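Local coordinates for protein diol-dehydratase (Roseburia inulinivorans, PDB 5I2A) that dehydrates 1,2-propanediol, as a B12-independent diol dehydratase of the glycyl radical enzyme family, at residues A[384-387]-A[388-391]; A[648-652]-A[653-657]; A[733-736]-A[737-741]. All blocks are in the same frame, centred on the assembly; numbering follows the deposited sequence.

Interaction 1 (A[384-387]-A[388-391])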
loop_
_atom_site.group_PDB
_atom_site.type_symbol
_atom_site.label_atom_id
_atom_site.label_comp_id
_atom_site.label_asym_id
_atom_site.label_seq_id
_atom_site.Cartn_x
_atom_site.Cartn_y
_atom_site.Cartn_z
ATOM N N ARG A 384 38.576 -6.071 10.817
ATOM C CA ARG A 384 38.615 -4.638 11.034
ATOM C C ARG A 384 39.999 -4.243 11.538
ATOM O O ARG A 384 40.439 -4.713 12.575
ATOM C CB ARG A 384 37.539 -4.208 12.036
ATOM C CG ARG A 384 36.138 -4.167 11.466
ATOM C CD ARG A 384 35.103 -3.765 12.524
ATOM N NE ARG A 384 35.518 -2.601 13.302
ATOM C CZ ARG A 384 34.771 -2.035 14.247
ATOM N NH1 ARG A 384 33.557 -2.508 14.523
ATOM N NH2 ARG A 384 35.242 -0.999 14.920
ATOM N N VAL A 385 40.676 -3.388 10.784
ATOM C CA VAL A 385 41.985 -2.870 11.148
ATOM C C VAL A 385 41.843 -1.463 11.744
ATOM O O VAL A 385 41.149 -0.613 11.179
ATOM C CB VAL A 385 42.926 -2.807 9.921
ATOM C CG1 VAL A 385 44.302 -2.239 10.300
ATOM C CG2 VAL A 385 43.060 -4.171 9.283
ATOM N N TRP A 386 42.475 -1.229 12.891
ATOM C CA TRP A 386 42.552 0.119 13.461
ATOM C C TRP A 386 43.921 0.321 14.109
ATOM O O TRP A 386 44.699 -0.624 14.216
ATOM C CB TRP A 386 41.406 0.371 14.454
ATOM C CG TRP A 386 41.543 -0.292 15.785
ATOM C CD1 TRP A 386 41.525 -1.630 16.047
ATOM C CD2 TRP A 386 41.676 0.361 17.048
ATOM N NE1 TRP A 386 41.658 -1.850 17.393
ATOM C CE2 TRP A 386 41.750 -0.643 18.033
ATOM C CE3 TRP A 386 41.741 1.702 17.443
ATOM C CZ2 TRP A 386 41.893 -0.353 19.391
ATOM C CZ3 TRP A 386 41.888 1.994 18.797
ATOM C CH2 TRP A 386 41.960 0.969 19.752
ATOM N N HIS A 387 44.227 1.548 14.519
ATOM C CA HIS A 387 45.568 1.855 15.006
ATOM C C HIS A 387 45.953 1.000 16.210
ATOM O O HIS A 387 47.112 0.668 16.383
ATOM C CB HIS A 387 45.697 3.351 15.333
ATOM C CG HIS A 387 44.932 3.794 16.547
ATOM N ND1 HIS A 387 43.716 4.442 16.469
ATOM C CD2 HIS A 387 45.235 3.723 17.868
ATOM C CE1 HIS A 387 43.297 4.738 17.689
ATOM N NE2 HIS A 387 44.200 4.310 18.554
ATOM N N GLY A 388 44.971 0.590 17.003
ATOM C CA GLY A 388 45.234 -0.279 18.137
ATOM C C GLY A 388 44.989 -1.763 17.909
ATOM O O GLY A 388 44.909 -2.520 18.867
ATOM N N SER A 389 44.875 -2.192 16.652
ATOM C CA SER A 389 44.705 -3.622 16.362
ATOM C C SER A 389 45.800 -4.465 17.015
ATOM O O SER A 389 46.961 -4.101 16.978
ATOM C CB SER A 389 44.723 -3.893 14.848
ATOM O OG SER A 389 43.530 -3.480 14.219
ATOM N N SER A 390 45.412 -5.583 17.610
ATOM C CA SER A 390 46.358 -6.598 18.056
ATOM C C SER A 390 47.287 -7.030 16.921
ATOM O O SER A 390 46.833 -7.461 15.860
ATOM C CB SER A 390 45.603 -7.799 18.609
ATOM O OG SER A 390 46.370 -8.975 18.515
ATOM N N LYS A 391 48.588 -6.889 17.134
ATOM C CA LYS A 391 49.559 -7.289 16.129
ATOM C C LYS A 391 49.454 -8.792 15.865
ATOM O O LYS A 391 49.598 -9.244 14.732
ATOM C CB LYS A 391 50.985 -6.917 16.564
ATOM C CG LYS A 391 52.071 -7.255 15.521
ATOM C CD LYS A 391 53.482 -6.909 16.023
ATOM C CE LYS A 391 54.597 -7.456 15.114
ATOM N NZ LYS A 391 54.596 -6.854 13.751
HETATM O O HOH W 1 42.289 -5.876 14.069
HETATM O O HOH W 2 48.215 -2.156 15.492
#
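Two hydrogen bonds join W386 and S389 around a type I beta turn that runs from one to the other. The amide W386 N donates to S389 OG over 2.8 Å, and at 174° the bond is almost straight. In return S389 N donates to W386 O at 2.9 Å, closing the turn. The hydroxyl of S389, with OG anti to the carbonyl carbon (chi1 -74°), faces the N-H of W386.

Water extends this polar network. One water donates to R384 O and also bonds S389 OG, 2.7 Å away, and a second donates to both H387 O and S389 O. W386 O also accepts from R778.

Aromatic contact covers the middle of the turn. The indole of W386 lies with one face against the peptide of G388: G388 CA sits over that face, 3.6 Å from the centroid of the six-membered ring of W386, in a CH-pi contact, while G388 N lies over the same face. CG of W386 stands between backbone N and carbonyl carbon (chi1 75°), which folds the ring over the residues that follow. A side chain on G388 would run into CZ2 of W386, and NE1 of the ring is hydrogen-bonded to D358. Replacing W386 with an alanine would probably uncover the G388 peptide and leave D358 without its indole N-H partner.

The arrangement is a beta-to-alpha connection: a tight turn leads from strand 380-385 of a mixed sheet to helix 391-402, where S390 is the N-cap and its OG accepts from L393 N.

Interaction 2 (A[648-652]-A[653-657])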
loop_
_atom_site.group_PDB
_atom_site.type_symbol
_atom_site.label_atom_id
_atom_site.label_comp_id
_atom_site.label_asym_id
_atom_site.label_seq_id
_atom_site.Cartn_x
_atom_site.Cartn_y
_atom_site.Cartn_z
ATOM N N GLU A 648 49.195 2.417 -29.985
ATOM C CA GLU A 648 50.519 2.341 -29.386
ATOM C C GLU A 648 50.860 3.582 -28.586
ATOM O O GLU A 648 51.404 3.463 -27.492
ATOM C CB GLU A 648 51.599 2.101 -30.447
ATOM C CG GLU A 648 51.756 0.634 -30.875
ATOM C CD GLU A 648 51.948 -0.341 -29.711
ATOM O OE1 GLU A 648 52.471 0.064 -28.650
ATOM O OE2 GLU A 648 51.574 -1.527 -29.860
ATOM N N MET A 649 50.554 4.771 -29.100
ATOM C CA MET A 649 50.886 5.958 -28.324
ATOM C C MET A 649 49.986 6.062 -27.090
ATOM O O MET A 649 50.398 6.607 -26.075
ATOM C CB MET A 649 50.815 7.245 -29.162
ATOM C CG MET A 649 49.617 7.417 -30.063
ATOM S SD MET A 649 49.849 8.863 -31.138
ATOM C CE MET A 649 49.692 10.135 -29.926
ATOM N N ILE A 650 48.775 5.514 -27.165
ATOM C CA ILE A 650 47.896 5.501 -25.999
ATOM C C ILE A 650 48.447 4.555 -24.921
ATOM O O ILE A 650 48.483 4.907 -23.752
ATOM C CB ILE A 650 46.455 5.112 -26.382
ATOM C CG1 ILE A 650 45.728 6.330 -26.965
ATOM C CG2 ILE A 650 45.694 4.593 -25.170
ATOM C CD1 ILE A 650 44.435 6.000 -27.646
ATOM N N LEU A 651 48.904 3.371 -25.319
ATOM C CA LEU A 651 49.449 2.419 -24.348
ATOM C C LEU A 651 50.745 2.891 -23.689
ATOM O O LEU A 651 51.113 2.389 -22.628
ATOM C CB LEU A 651 49.680 1.058 -24.997
ATOM C CG LEU A 651 48.428 0.338 -25.499
ATOM C CD1 LEU A 651 48.790 -1.018 -26.081
ATOM C CD2 LEU A 651 47.410 0.191 -24.386
ATOM N N GLU A 652 51.419 3.861 -24.304
ATOM C CA GLU A 652 52.669 4.403 -23.763
ATOM C C GLU A 652 52.461 5.552 -22.786
ATOM O O GLU A 652 53.394 5.944 -22.104
ATOM C CB GLU A 652 53.584 4.875 -24.898
ATOM C CG GLU A 652 54.287 3.739 -25.604
ATOM C CD GLU A 652 54.888 4.159 -26.933
ATOM O OE1 GLU A 652 54.764 5.354 -27.294
ATOM O OE2 GLU A 652 55.469 3.289 -27.622
ATOM N N LEU A 653 51.250 6.098 -22.725
ATOM C CA LEU A 653 50.966 7.193 -21.796
ATOM C C LEU A 653 51.109 6.750 -20.337
ATOM O O LEU A 653 50.943 5.575 -20.019
ATOM C CB LEU A 653 49.565 7.751 -22.034
ATOM C CG LEU A 653 49.310 8.500 -23.345
ATOM C CD1 LEU A 653 47.819 8.701 -23.572
ATOM C CD2 LEU A 653 50.022 9.835 -23.329
ATOM N N PRO A 654 51.441 7.689 -19.444
ATOM C CA PRO A 654 51.360 7.349 -18.021
ATOM C C PRO A 654 49.924 6.962 -17.643
ATOM O O PRO A 654 48.994 7.523 -18.198
ATOM C CB PRO A 654 51.805 8.638 -17.312
ATOM C CG PRO A 654 51.760 9.705 -18.354
ATOM C CD PRO A 654 51.971 9.042 -19.669
ATOM N N LYS A 655 49.758 6.012 -16.728
ATOM C CA LYS A 655 48.443 5.502 -16.379
ATOM C C LYS A 655 48.133 5.651 -14.885
ATOM O O LYS A 655 49.034 5.746 -14.054
ATOM C CB LYS A 655 48.320 4.029 -16.772
ATOM C CG LYS A 655 48.602 3.715 -18.227
ATOM C CD LYS A 655 47.503 4.227 -19.140
ATOM C CE LYS A 655 47.737 3.769 -20.579
ATOM N NZ LYS A 655 46.692 4.284 -21.527
ATOM N N TYR A 656 46.844 5.667 -14.566
ATOM C CA TYR A 656 46.366 5.612 -13.188
ATOM C C TYR A 656 46.980 4.401 -12.510
ATOM O O TYR A 656 47.027 3.333 -13.094
ATOM C CB TYR A 656 44.831 5.554 -13.172
ATOM C CG TYR A 656 44.161 5.317 -11.827
ATOM C CD1 TYR A 656 44.214 6.270 -10.819
ATOM C CD2 TYR A 656 43.401 4.170 -11.605
ATOM C CE1 TYR A 656 43.563 6.074 -9.608
ATOM C CE2 TYR A 656 42.733 3.967 -10.400
ATOM C CZ TYR A 656 42.826 4.917 -9.406
ATOM O OH TYR A 656 42.193 4.715 -8.208
ATOM N N GLY A 657 47.482 4.577 -11.290
ATOM C CA GLY A 657 48.063 3.468 -10.554
ATOM C C GLY A 657 49.581 3.490 -10.493
ATOM O O GLY A 657 50.218 2.509 -10.093
HETATM O O HOH W 3 51.834 3.073 -20.004
#
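I650 O receives both L653 N and K655 NZ where helix 637-651 gives way to an irregular connection, so the contact is a helix C-terminal end held by a lysine that folds back onto it. K655 NZ donates to the carbonyl at 2.9 Å, and L653 N reaches it at 3.2 Å with an N-H...O angle of 154°. The two donors approach from opposite faces of the carbonyl plane, each well out of it, so the oxygen is gripped from both sides. Carbonyls at this end of a helix carry the negative end of its dipole, and the ammonium group is likely to be favoured there.

The lysine gets there by a bend at its second torsion (chi2 -71°), after which its chain runs extended. Its CE passes 3.5 Å from I650 O, and NZ lies 3.8 Å from CG2 of I650, whose side chain it crosses at a slant. L653 packs on the face of the I650 carbonyl plane away from K655 NZ: its CG rests 3.5 Å from M649 O, and its CD1 lies near CA of I650.

Further out, K655 NZ also donates to D711 O, which gives the charged end a second backbone acceptor, and its side chain touches F729. I650 packs on Y591, while M649 and L653 rest on helix 558-574 at L571 and T567. One water bridges two carbonyls, donating to L651 O at 2.8 Å and to L653 O at 2.7 Å.

Interaction 3 (A[733-736]-A[737-741])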
loop_
_atom_site.group_PDB
_atom_site.type_symbol
_atom_site.label_atom_id
_atom_site.label_comp_id
_atom_site.label_asym_id
_atom_site.label_seq_id
_atom_site.Cartn_x
_atom_site.Cartn_y
_atom_site.Cartn_z
ATOM N N GLY A 733 54.980 -0.857 -9.043
ATOM C CA GLY A 733 54.979 -1.536 -7.761
ATOM C C GLY A 733 53.802 -1.132 -6.889
ATOM O O GLY A 733 53.115 -0.156 -7.179
ATOM N N PRO A 734 53.573 -1.886 -5.809
ATOM C CA PRO A 734 52.348 -1.778 -5.008
ATOM C C PRO A 734 52.235 -0.469 -4.225
ATOM O O PRO A 734 51.130 0.040 -4.091
ATOM C CB PRO A 734 52.432 -2.976 -4.057
ATOM C CG PRO A 734 53.896 -3.321 -3.984
ATOM C CD PRO A 734 54.455 -2.975 -5.347
ATOM N N THR A 735 53.341 0.076 -3.733
ATOM C CA THR A 735 53.252 1.324 -2.973
ATOM C C THR A 735 52.756 2.462 -3.855
ATOM O O THR A 735 51.857 3.214 -3.463
ATOM C CB THR A 735 54.590 1.696 -2.330
ATOM O OG1 THR A 735 54.923 0.695 -1.366
ATOM C CG2 THR A 735 54.486 3.060 -1.612
ATOM N N ALA A 736 53.306 2.564 -5.059
ATOM C CA ALA A 736 52.858 3.567 -6.014
ATOM C C ALA A 736 51.379 3.368 -6.371
ATOM O O ALA A 736 50.638 4.331 -6.535
ATOM C CB ALA A 736 53.712 3.527 -7.277
ATOM N N SER A 737 50.958 2.119 -6.510
ATOM C CA SER A 737 49.561 1.858 -6.830
ATOM C C SER A 737 48.638 2.331 -5.696
ATOM O O SER A 737 47.650 3.018 -5.941
ATOM C CB SER A 737 49.331 0.376 -7.116
ATOM O OG SER A 737 47.957 0.149 -7.353
ATOM N N CYS A 738 48.967 1.953 -4.466
ATOM C CA CYS A 738 48.232 2.412 -3.298
ATOM C C CYS A 738 48.151 3.936 -3.245
ATOM O O CYS A 738 47.086 4.501 -2.969
ATOM C CB CYS A 738 48.874 1.877 -2.013
ATOM S SG CYS A 738 48.621 0.098 -1.734
ATOM N N ASN A 739 49.269 4.597 -3.526
ATOM C CA ASN A 739 49.305 6.056 -3.511
ATOM C C ASN A 739 48.286 6.650 -4.493
ATOM O O ASN A 739 47.581 7.594 -4.153
ATOM C CB ASN A 739 50.717 6.588 -3.832
ATOM C CG ASN A 739 51.736 6.317 -2.715
ATOM O OD1 ASN A 739 51.393 5.894 -1.610
ATOM N ND2 ASN A 739 53.002 6.570 -3.015
ATOM N N SER A 740 48.204 6.089 -5.699
ATOM C CA SER A 740 47.226 6.549 -6.683
ATOM C C SER A 740 45.799 6.357 -6.190
ATOM O O SER A 740 44.988 7.273 -6.260
ATOM C CB SER A 740 47.377 5.812 -8.021
ATOM O OG SER A 740 48.489 6.253 -8.772
ATOM N N VAL A 741 45.500 5.153 -5.716
ATOM C CA VAL A 741 44.123 4.785 -5.388
ATOM C C VAL A 741 43.650 5.591 -4.176
ATOM O O VAL A 741 42.481 5.942 -4.077
ATOM C CB VAL A 741 43.989 3.274 -5.122
ATOM C CG1 VAL A 741 42.572 2.916 -4.691
ATOM C CG2 VAL A 741 44.375 2.465 -6.382
#
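A736, S737 and T735 lie in the first turns of helix 734-741 and have the most surface buried by this contact. S737 N donates to G733 O at 3.2 Å, the first bond of the helix after the N-cap residue G733. A736 O accepts from S740 N at 3.1 Å, and T735 O from N739 N at 2.9 Å; C738 N bonds to P734 O at 2.9 Å.

Side chains add close packing along these bonds. S737 CB lies 3.5 Å from P734 O, and the rest of that side chain touches P725 and F755. One turn apart, T735 and N739 run side by side. With OG1 of T735 beside the backbone N (chi1 -64°), its methyl is left to flank the N739 amide, CG2 of T735 4.1 Å from ND2 of N739. C738 packs against L776, Y780 and M757.

The i to i+4 bonds thus take up the amides of S737 to S740. The polar side chains of the second turn bond outward instead, N739 to Q783 and D659 and S740 to D664, which ties the helix to neighbouring parts of the chain.

The three contacts come in series along the chain, each where a helix begins or ends. The first two belong to the pyruvate formate lyase-like region and the third to the glycine radical region. Interactions 2 and 3 have centres 16 Å apart and touch: Y656 packs on S740 and V741, and G657 N makes a weak hydrogen bond to S740 OG. Interactions 1 and 3, nearest atoms about 13 Å apart, do not touch, but both pack on helix 766-781, and interaction 3 also meets strand 756-759, in the same mixed sheet as strand 380-385. Together, the direct contact and the shared helix tie the glycine radical region to the pyruvate formate lyase-like one.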